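Local coordinates for protein 3'-5'-exonuclease (Saccharomyces cerevisiae, PDB 3E2V) that probably acts as a magnesium-dependent TatD-type nuclease that cuts double-stranded DNA internally and degrades it from the 3' toward the 5' end, at residues 330-335 with 361-366; 212-217 with 266-271; 85-90 with 139-144; 167-170 with 176-179. One frame throughout, in Å; residues are numbered along the deposited sequence.

Contact 1 (330-335 with 361-366); sequences YPAFKS and NMEQVA. With GOL (glycerol), chain D.
Tyr-330 and Gln-364 make the close-packed half of this contact. Their side chains cross at about a right angle, with ring and amide planes 45° apart. Gln-364 NE2 lies 3.5 Å from Tyr-330 CD1, approaching the ring obliquely, while Gln-364 OE1 sits in the ring plane at its edge, 3.9 Å from Tyr-330 CE1. The glutamine chain runs extended beyond CG (chi2 177°), which carries its amide from the helix to the ring. With an alanine here that amide is gone, and a gap would probably open beside CD1 and CE1 of the tyrosine. The ring has further support: Phe-316 meets it edge-to-face, and Tyr-330 OH bonds to Ile-309 O. Helix 362-373 packs against strands 14-16 and 298-300, the first and last of the TatD-type TIM barrel, and 330-335 belongs to the excursion between the last strand and this helix. Ala-332, small enough to sit close, brings CB to 4.0 Å from Glu-363 OE2; that glutamate forms a salt bridge with Arg-50 through OE1. The looser, wetter half lies around Asn-361. A water accepts from Ala-332 N at 2.9 Å and donates to Asn-361 OD1 at 2.7 Å. Asn-361 ND2, also bonded to Asn-357 OD1, donates to glycerol O3 at 3.1 Å; the glycerol probably came from the crystallisation liquor. Pro-331, exposed, brings CB to 3.9 Å from glycerol C3.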
# COMPACT_ATOMS: atom_id res chain seq x y z
N TYR A 330 -4.85 5.29 -24.76
CA TYR A 330 -5.58 5.75 -23.57
C TYR A 330 -7.08 5.75 -23.89
O TYR A 330 -7.50 6.40 -24.86
CB TYR A 330 -5.11 7.15 -23.16
CG TYR A 330 -5.76 7.73 -21.92
CD1 TYR A 330 -5.21 7.53 -20.66
CD2 TYR A 330 -6.92 8.52 -22.02
CE1 TYR A 330 -5.80 8.09 -19.52
CE2 TYR A 330 -7.52 9.07 -20.87
CZ TYR A 330 -6.95 8.85 -19.62
OH TYR A 330 -7.52 9.40 -18.49
N PRO A 331 -7.90 5.01 -23.12
CA PRO A 331 -7.49 4.05 -22.10
C PRO A 331 -6.84 2.81 -22.73
O PRO A 331 -6.87 2.65 -23.95
CB PRO A 331 -8.81 3.68 -21.43
CG PRO A 331 -9.84 3.90 -22.49
CD PRO A 331 -9.37 5.10 -23.24
N ALA A 332 -6.27 1.94 -21.91
CA ALA A 332 -5.50 0.80 -22.42
C ALA A 332 -6.37 -0.26 -23.12
O ALA A 332 -5.88 -1.05 -23.94
CB ALA A 332 -4.68 0.16 -21.31
N PHE A 333 -7.64 -0.29 -22.73
CA PHE A 333 -8.66 -1.22 -23.24
C PHE A 333 -9.94 -0.40 -23.26
O PHE A 333 -10.03 0.62 -22.59
CB PHE A 333 -8.82 -2.40 -22.27
CG PHE A 333 -7.59 -3.25 -22.15
CD1 PHE A 333 -7.39 -4.33 -23.00
CD2 PHE A 333 -6.61 -2.96 -21.20
CE1 PHE A 333 -6.25 -5.11 -22.91
CE2 PHE A 333 -5.46 -3.74 -21.10
CZ PHE A 333 -5.27 -4.81 -21.96
N LYS A 334 -10.95 -0.86 -24.02
CA LYS A 334 -12.22 -0.13 -24.07
C LYS A 334 -12.79 -0.08 -22.66
O LYS A 334 -12.73 -1.08 -21.95
CB LYS A 334 -13.22 -0.85 -24.98
CG LYS A 334 -14.56 -0.11 -25.14
CD LYS A 334 -14.37 1.27 -25.75
CE LYS A 334 -15.63 2.13 -25.71
NZ LYS A 334 -15.25 3.56 -26.00
N SER A 335 -13.35 1.07 -22.28
CA SER A 335 -13.89 1.32 -20.94
C SER A 335 -15.38 1.57 -21.08
O SER A 335 -15.79 2.40 -21.90
CB SER A 335 -13.20 2.54 -20.35
OG SER A 335 -13.57 2.81 -19.01
N ASN A 361 -2.77 0.22 -15.47
CA ASN A 361 -2.44 1.62 -15.65
C ASN A 361 -1.12 2.05 -15.00
O ASN A 361 -0.80 3.23 -14.94
CB ASN A 361 -3.61 2.50 -15.19
CG ASN A 361 -4.78 2.42 -16.16
OD1 ASN A 361 -4.63 1.97 -17.29
ND2 ASN A 361 -5.96 2.82 -15.70
N MET A 362 -0.34 1.07 -14.57
CA MET A 362 1.04 1.34 -14.12
C MET A 362 1.82 2.15 -15.14
O MET A 362 2.54 3.09 -14.78
CB MET A 362 1.76 0.02 -13.83
CG MET A 362 1.42 -0.54 -12.44
SD MET A 362 2.05 0.45 -10.98
CE MET A 362 3.81 -0.08 -11.07
N GLU A 363 1.69 1.77 -16.41
CA GLU A 363 2.41 2.45 -17.47
C GLU A 363 2.13 3.94 -17.54
O GLU A 363 3.01 4.72 -17.92
CB GLU A 363 2.13 1.77 -18.82
CG GLU A 363 0.67 1.80 -19.26
CD GLU A 363 0.44 1.05 -20.54
OE1 GLU A 363 1.42 0.63 -21.19
OE2 GLU A 363 -0.75 0.86 -20.89
N GLN A 364 0.92 4.36 -17.14
CA GLN A 364 0.59 5.79 -17.12
C GLN A 364 1.36 6.50 -16.03
O GLN A 364 1.84 7.60 -16.21
CB GLN A 364 -0.91 6.00 -16.92
CG GLN A 364 -1.79 5.43 -18.01
CD GLN A 364 -3.26 5.59 -17.71
OE1 GLN A 364 -3.64 6.26 -16.77
NE2 GLN A 364 -4.10 4.96 -18.52
N VAL A 365 1.47 5.87 -14.86
CA VAL A 365 2.22 6.50 -13.77
C VAL A 365 3.69 6.64 -14.19
O VAL A 365 4.29 7.70 -13.98
CB VAL A 365 2.09 5.69 -12.46
CG1 VAL A 365 2.73 6.43 -11.28
CG2 VAL A 365 0.61 5.40 -12.18
N ALA A 366 4.24 5.60 -14.83
CA ALA A 366 5.64 5.62 -15.25
C ALA A 366 5.89 6.73 -16.28
O ALA A 366 6.88 7.46 -16.19
CB ALA A 366 6.04 4.26 -15.81
C1 GOL D . -10.92 4.30 -15.49
O1 GOL D . -11.78 5.20 -16.18
C2 GOL D . -10.55 3.10 -16.35
O2 GOL D . -11.70 2.40 -16.74
C3 GOL D . -9.81 3.54 -17.62
O3 GOL D . -8.42 3.65 -17.37
O HOH W 1 -6.38 2.83 -19.16

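Contact 2 (212-217 with 266-271)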
# COMPACT_ATOMS: atom_id res chain seq x y z
N GLN A 212 8.08 11.11 14.32
CA GLN A 212 8.42 10.99 15.73
C GLN A 212 8.37 9.52 16.19
O GLN A 212 9.27 9.05 16.89
CB GLN A 212 7.47 11.85 16.57
CG GLN A 212 7.84 11.87 18.05
CD GLN A 212 6.88 12.72 18.87
OE1 GLN A 212 7.32 13.49 19.73
NE2 GLN A 212 5.58 12.56 18.64
N ILE A 213 7.33 8.79 15.80
CA ILE A 213 7.22 7.39 16.20
C ILE A 213 8.29 6.56 15.52
O ILE A 213 9.01 5.77 16.17
CB ILE A 213 5.82 6.86 15.89
CG1 ILE A 213 4.82 7.46 16.89
CG2 ILE A 213 5.77 5.34 16.00
CD1 ILE A 213 3.36 7.35 16.49
N LEU A 214 8.43 6.71 14.21
CA LEU A 214 9.42 5.91 13.49
C LEU A 214 10.86 6.17 13.93
O LEU A 214 11.68 5.24 13.94
CB LEU A 214 9.28 6.10 11.97
CG LEU A 214 8.01 5.48 11.40
CD1 LEU A 214 7.81 5.96 9.97
CD2 LEU A 214 8.10 3.96 11.42
N GLU A 215 11.16 7.42 14.27
CA GLU A 215 12.53 7.77 14.68
C GLU A 215 12.96 6.96 15.90
O GLU A 215 14.15 6.58 16.00
CB GLU A 215 12.66 9.26 14.95
CG GLU A 215 14.09 9.72 15.17
CD GLU A 215 14.49 9.70 16.65
OE1 GLU A 215 13.64 9.39 17.51
OE2 GLU A 215 15.67 10.00 16.94
N ARG A 216 12.02 6.71 16.82
CA ARG A 216 12.37 5.90 18.00
C ARG A 216 12.79 4.48 17.63
O ARG A 216 13.68 3.90 18.26
CB ARG A 216 11.23 5.88 19.02
CG ARG A 216 11.05 7.23 19.68
CD ARG A 216 10.26 7.12 20.98
NE ARG A 216 9.02 6.38 20.82
CZ ARG A 216 7.85 6.92 20.46
NH1 ARG A 216 7.74 8.23 20.24
NH2 ARG A 216 6.79 6.15 20.33
N PHE A 217 12.16 3.91 16.60
CA PHE A 217 12.54 2.59 16.11
C PHE A 217 13.81 2.63 15.24
O PHE A 217 14.56 1.66 15.20
CB PHE A 217 11.39 1.99 15.31
CG PHE A 217 10.22 1.54 16.15
CD1 PHE A 217 10.12 0.20 16.57
CD2 PHE A 217 9.24 2.44 16.56
CE1 PHE A 217 9.04 -0.22 17.37
CE2 PHE A 217 8.15 2.02 17.34
CZ PHE A 217 8.06 0.70 17.75
N LEU A 266 12.71 11.59 3.88
CA LEU A 266 13.97 11.12 3.30
C LEU A 266 15.10 11.15 4.30
O LEU A 266 15.99 10.29 4.25
CB LEU A 266 14.36 11.94 2.05
CG LEU A 266 13.41 11.81 0.86
CD1 LEU A 266 13.78 12.84 -0.21
CD2 LEU A 266 13.41 10.40 0.25
N ASN A 267 15.06 12.11 5.22
CA ASN A 267 16.11 12.28 6.22
C ASN A 267 15.95 11.34 7.42
O ASN A 267 16.89 11.13 8.18
CB ASN A 267 16.18 13.75 6.64
CG ASN A 267 16.79 14.64 5.57
OD1 ASN A 267 17.71 14.24 4.85
ND2 ASN A 267 16.27 15.85 5.43
N LEU A 268 14.75 10.78 7.58
CA LEU A 268 14.50 9.84 8.67
C LEU A 268 15.43 8.61 8.58
O LEU A 268 15.96 8.16 9.60
CB LEU A 268 13.01 9.42 8.65
CG LEU A 268 12.51 8.27 9.53
CD1 LEU A 268 12.65 8.65 11.01
CD2 LEU A 268 11.06 8.01 9.19
N SER A 269 15.63 8.11 7.36
CA SER A 269 16.44 6.91 7.12
C SER A 269 16.75 6.78 5.64
O SER A 269 15.91 7.07 4.81
CB SER A 269 15.66 5.66 7.54
OG SER A 269 16.26 4.48 7.05
N PRO A 270 17.96 6.31 5.30
CA PRO A 270 18.29 6.03 3.90
C PRO A 270 17.41 4.92 3.34
O PRO A 270 17.35 4.73 2.13
CB PRO A 270 19.76 5.58 3.96
CG PRO A 270 19.96 5.15 5.35
CD PRO A 270 19.12 6.06 6.18
N ASN A 271 16.73 4.19 4.23
CA ASN A 271 15.88 3.06 3.83
C ASN A 271 14.40 3.42 3.67
O ASN A 271 13.58 2.53 3.49
CB ASN A 271 16.07 1.91 4.82
CG ASN A 271 17.40 1.18 4.63
OD1 ASN A 271 17.95 1.16 3.54
ND2 ASN A 271 17.90 0.56 5.70
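Leu-268 pushes its two methyl groups against Leu-214 and Glu-215, and these apolar touches make up the contact. Leu-268 CD2 rests 3.8 Å from Leu-214 CB and 3.9 Å from Leu-214 CD1, the two leucine side chains crossing at about a right angle. The other branch, Leu-268 CD1, lies against the helix backbone, 3.8 Å from Glu-215 CA. Placing CG opposite the backbone N (chi1 170°) lets the leucine fork reach both residues. An alanine in its place lacks both methyls and would probably open a gap beside Leu-214. Glu-215 joins through its CB; its chain bends at chi2 and leads the carboxylate away from the leucine, as suits an exposed helix position.

The polar bond of 266-271 is internal: Ser-269 OG accepts from Asn-271 N at 2.9 Å, an ST turn just after helix 259-268. The helices, 207-219 and 259-268, are neighbours on the outside of the TIM barrel, and Leu-214 also packs on Leu-185 of helix 174-187. Joined by methyl contacts alone in these segments, the two helices depend here on side-chain shape and on shielding leucine from water, with no directional bond to fix their register.

Contact 3 (85-90 with 139-144)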
# COMPACT_ATOMS: atom_id res chain seq x y z
N HIS A 85 1.16 -10.18 -0.80
CA HIS A 85 0.25 -9.35 -0.01
C HIS A 85 0.86 -8.89 1.31
O HIS A 85 1.92 -9.40 1.76
CB HIS A 85 -1.05 -10.10 0.27
CG HIS A 85 -0.86 -11.24 1.21
ND1 HIS A 85 -0.94 -11.08 2.58
CD2 HIS A 85 -0.51 -12.53 1.00
CE1 HIS A 85 -0.70 -12.24 3.17
NE2 HIS A 85 -0.45 -13.13 2.23
N THR A 86 0.17 -7.95 1.93
CA THR A 86 0.58 -7.47 3.24
C THR A 86 -0.35 -8.05 4.31
O THR A 86 -1.39 -8.66 3.99
CB THR A 86 0.51 -5.90 3.32
OG1 THR A 86 -0.86 -5.48 3.43
CG2 THR A 86 1.12 -5.26 2.08
N ILE A 87 0.06 -7.88 5.57
CA ILE A 87 -0.77 -8.12 6.76
C ILE A 87 -0.54 -6.99 7.74
O ILE A 87 0.59 -6.67 8.08
CB ILE A 87 -0.40 -9.44 7.46
CG1 ILE A 87 -0.60 -10.63 6.51
CG2 ILE A 87 -1.23 -9.60 8.76
CD1 ILE A 87 -0.13 -11.97 7.10
N GLY A 88 -1.63 -6.40 8.20
CA GLY A 88 -1.54 -5.27 9.14
C GLY A 88 -2.88 -4.61 9.33
O GLY A 88 -3.84 -4.94 8.66
N VAL A 89 -2.93 -3.68 10.29
CA VAL A 89 -4.17 -2.92 10.56
C VAL A 89 -3.92 -1.43 10.36
O VAL A 89 -3.08 -0.84 11.03
CB VAL A 89 -4.72 -3.19 11.98
CG1 VAL A 89 -6.06 -2.49 12.19
CG2 VAL A 89 -4.88 -4.68 12.20
N HIS A 90 -4.65 -0.86 9.42
CA HIS A 90 -4.53 0.53 8.96
C HIS A 90 -5.16 1.44 10.02
O HIS A 90 -6.03 1.00 10.77
CB HIS A 90 -5.31 0.54 7.64
CG HIS A 90 -5.37 1.84 6.90
ND1 HIS A 90 -6.10 2.92 7.34
CD2 HIS A 90 -4.92 2.16 5.67
CE1 HIS A 90 -6.04 3.89 6.44
NE2 HIS A 90 -5.35 3.44 5.41
N LYS A 139 -2.00 -10.29 19.98
CA LYS A 139 -1.55 -11.68 19.89
C LYS A 139 -2.07 -12.38 18.62
O LYS A 139 -1.33 -13.07 17.93
CB LYS A 139 -2.00 -12.47 21.12
CG LYS A 139 -1.58 -13.91 21.09
CD LYS A 139 -1.81 -14.58 22.44
CE LYS A 139 -1.07 -15.90 22.51
NZ LYS A 139 -1.59 -16.84 21.49
N GLU A 140 -3.35 -12.19 18.33
CA GLU A 140 -3.97 -12.78 17.16
C GLU A 140 -3.25 -12.32 15.88
O GLU A 140 -2.95 -13.12 15.00
CB GLU A 140 -5.45 -12.41 17.10
CG GLU A 140 -6.17 -12.94 15.87
CD GLU A 140 -7.59 -12.44 15.74
OE1 GLU A 140 -8.13 -11.89 16.73
OE2 GLU A 140 -8.19 -12.63 14.65
N LEU A 141 -2.93 -11.02 15.83
CA LEU A 141 -2.23 -10.46 14.68
C LEU A 141 -0.81 -11.00 14.52
O LEU A 141 -0.42 -11.41 13.42
CB LEU A 141 -2.23 -8.93 14.80
CG LEU A 141 -1.55 -8.18 13.66
CD1 LEU A 141 -2.24 -8.45 12.32
CD2 LEU A 141 -1.58 -6.69 13.97
N TYR A 142 -0.05 -11.04 15.62
CA TYR A 142 1.29 -11.64 15.63
C TYR A 142 1.25 -13.09 15.16
O TYR A 142 2.03 -13.52 14.30
CB TYR A 142 1.85 -11.56 17.05
CG TYR A 142 3.26 -12.09 17.23
CD1 TYR A 142 4.32 -11.56 16.50
CD2 TYR A 142 3.53 -13.09 18.15
CE1 TYR A 142 5.62 -12.01 16.67
CE2 TYR A 142 4.83 -13.55 18.34
CZ TYR A 142 5.87 -13.00 17.59
OH TYR A 142 7.17 -13.45 17.76
N ASP A 143 0.31 -13.83 15.74
CA ASP A 143 0.15 -15.25 15.37
C ASP A 143 -0.13 -15.43 13.88
O ASP A 143 0.46 -16.30 13.24
CB ASP A 143 -0.95 -15.90 16.20
CG ASP A 143 -0.52 -16.17 17.65
OD1 ASP A 143 0.69 -16.04 17.99
OD2 ASP A 143 -1.42 -16.50 18.45
N LEU A 144 -1.00 -14.59 13.33
CA LEU A 144 -1.30 -14.62 11.90
C LEU A 144 -0.06 -14.36 11.04
O LEU A 144 0.22 -15.09 10.08
CB LEU A 144 -2.39 -13.60 11.55
CG LEU A 144 -2.83 -13.58 10.09
CD1 LEU A 144 -3.43 -14.92 9.70
CD2 LEU A 144 -3.86 -12.46 9.90
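Ile-87, at the end of strand 82-87, and Leu-144 of helix 132-149 have the nearest backbones, with 8.3 Å between their CA atoms, a separation that side chains alone span. Ile-87 CG2 touches two leucine methyls one helical turn apart: it is 3.9 Å from Leu-141 CD1 and 4.0 Å from Leu-144 CD2. The methyl points there because CG2 stands opposite the backbone N, while the CG1 branch (chi1 -60°) turns beside the N. The Ile-87 and Leu-141 side chains run antiparallel, side by side, and meet through their methyls. Beta-branched isoleucine suits a strand, and the flexible leucine forks suit the helix. Farther along, Val-89 CG2 approaches the other Leu-141 branch, CD2, more loosely at 4.3 Å. This is the layer between the strands of a TIM barrel and the helices around them: helix 132-149 lies in the beta-alpha-beta crossover from strand 82-87 to its parallel neighbour 156-165, whose Phe-156 also touches Ile-87. Thr-86 makes its bonds within the barrel framework instead, its OG1 pairing with Gly-160 O and Gly-59 N. The side chain of Val-89 is about 8 Å from that of Glu-161, a magnesium-binding residue left without metal in this model, which places this end near the active site. On the helix, Lys-139 NZ forms a salt bridge with Asp-143 OD2 at 3.1 Å, using the syn lone pair of that oxygen.

Contact 4 (167-170 with 176-179)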
# COMPACT_ATOMS: atom_id res chain seq x y z
N ASP A 167 -6.59 12.66 8.28
CA ASP A 167 -7.79 13.03 7.51
C ASP A 167 -8.97 12.13 7.88
O ASP A 167 -10.06 12.29 7.31
CB ASP A 167 -7.55 12.88 6.01
CG ASP A 167 -6.68 13.98 5.42
OD1 ASP A 167 -6.06 14.75 6.17
OD2 ASP A 167 -6.62 14.06 4.17
N ARG A 168 -8.76 11.18 8.79
CA ARG A 168 -9.78 10.16 9.08
C ARG A 168 -10.06 10.00 10.57
O ARG A 168 -10.32 8.90 11.05
CB ARG A 168 -9.37 8.82 8.47
CG ARG A 168 -9.27 8.81 6.95
CD ARG A 168 -10.63 8.77 6.27
NE ARG A 168 -10.54 8.66 4.80
CZ ARG A 168 -10.27 9.68 3.98
NH1 ARG A 168 -10.02 10.89 4.46
NH2 ARG A 168 -10.23 9.47 2.67
N PHE A 169 -10.06 11.10 11.31
CA PHE A 169 -10.39 11.02 12.74
C PHE A 169 -11.83 10.60 12.97
O PHE A 169 -12.18 10.23 14.09
CB PHE A 169 -10.11 12.34 13.46
CG PHE A 169 -8.65 12.65 13.63
CD1 PHE A 169 -7.72 11.66 13.94
CD2 PHE A 169 -8.21 13.97 13.53
CE1 PHE A 169 -6.39 11.98 14.10
CE2 PHE A 169 -6.87 14.29 13.71
CZ PHE A 169 -5.96 13.30 14.00
N HIS A 170 -12.66 10.64 11.92
CA HIS A 170 -14.01 10.11 12.04
C HIS A 170 -14.06 8.59 12.14
O HIS A 170 -15.07 8.03 12.57
CB HIS A 170 -14.95 10.65 10.96
CG HIS A 170 -14.50 10.38 9.57
ND1 HIS A 170 -13.40 11.00 9.02
CD2 HIS A 170 -15.03 9.62 8.59
CE1 HIS A 170 -13.26 10.62 7.76
NE2 HIS A 170 -14.23 9.77 7.48
N MET A 176 -5.76 6.48 19.52
CA MET A 176 -5.87 5.07 19.11
C MET A 176 -4.95 4.78 17.92
O MET A 176 -4.32 3.72 17.86
CB MET A 176 -7.31 4.71 18.78
CG MET A 176 -8.21 4.49 20.01
SD MET A 176 -7.93 2.93 20.92
CE MET A 176 -8.34 1.72 19.66
N GLN A 177 -4.86 5.73 16.99
CA GLN A 177 -3.96 5.55 15.85
C GLN A 177 -2.52 5.44 16.31
O GLN A 177 -1.77 4.55 15.88
CB GLN A 177 -4.10 6.70 14.86
CG GLN A 177 -5.44 6.73 14.12
CD GLN A 177 -5.44 7.73 12.97
OE1 GLN A 177 -4.38 8.07 12.43
NE2 GLN A 177 -6.63 8.18 12.59
N LYS A 178 -2.09 6.37 17.16
CA LYS A 178 -0.68 6.40 17.57
C LYS A 178 -0.33 5.14 18.35
O LYS A 178 0.72 4.52 18.12
CB LYS A 178 -0.39 7.65 18.41
CG LYS A 178 -0.35 8.92 17.56
CD LYS A 178 -0.39 10.18 18.45
CE LYS A 178 0.92 10.46 19.12
NZ LYS A 178 0.71 11.57 20.12
N VAL A 179 -1.19 4.76 19.30
CA VAL A 179 -0.87 3.59 20.13
C VAL A 179 -0.75 2.30 19.29
O VAL A 179 0.20 1.54 19.46
CB VAL A 179 -1.89 3.39 21.27
CG1 VAL A 179 -1.57 2.11 22.02
CG2 VAL A 179 -1.83 4.56 22.22
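Gln-177 meets Phe-169 across the mouth of the loop that leads into helix 174-187, and the residues beside it on the helix pack in other directions. Met-176 comes first: its side chain goes to Leu-123 of helix 118-129, a fitting place for a long, flexible apolar chain. Gln-177 follows and carries the contact. Its extended chain (chi2 -170°) delivers the amide so that NE2 lies 3.9 Å from Phe-169 CD1, approaching the ring obliquely, with ring and amide planes 44° apart and the side chains crossing at about a right angle. The buried amide is also bonded at both ends: OE1 accepts from Asp-165 N, and NE2 donates to Ser-172 OG. One glutamine thus grips both flanks of the loop joining strand 156-165 to its helix, one of the strand-to-helix connections on which TIM-barrel active sites are built. Within that loop Arg-168 NH1 donates to Asp-167 O at 3.2 Å, the oxygen lying in the guanidinium plane though NH1 stands well above the carbonyl plane; the arginine side chain is about 10 Å from the bound magnesium ion. Lys-178 next touches Tyr-166, whose ring also meets that of Phe-169. Val-179, compact and apolar, packs on Tyr-124 and Phe-228.

In the fold
From the N terminus, contact 3 comes first, closing the long connection from strand 82-87 to helix 132-149, the first half of the crossover to strand 156-165. Contact 4 follows after that strand, a short closure that folds the outgoing loop back on its own helix 174-187. Contact 2 then joins helices 207-219 and 259-268, and contact 1 last ties the excursion after strand 298-300 to helix 362-373. All four run in series; none nests in or crosses another. Contacts 2 and 4 touch, Ile-213 CD1 lying 4.2 Å from Lys-178 CG, whereas contact 1 lies across the chain's centre from the other three, about 33 to 34 Å between centres.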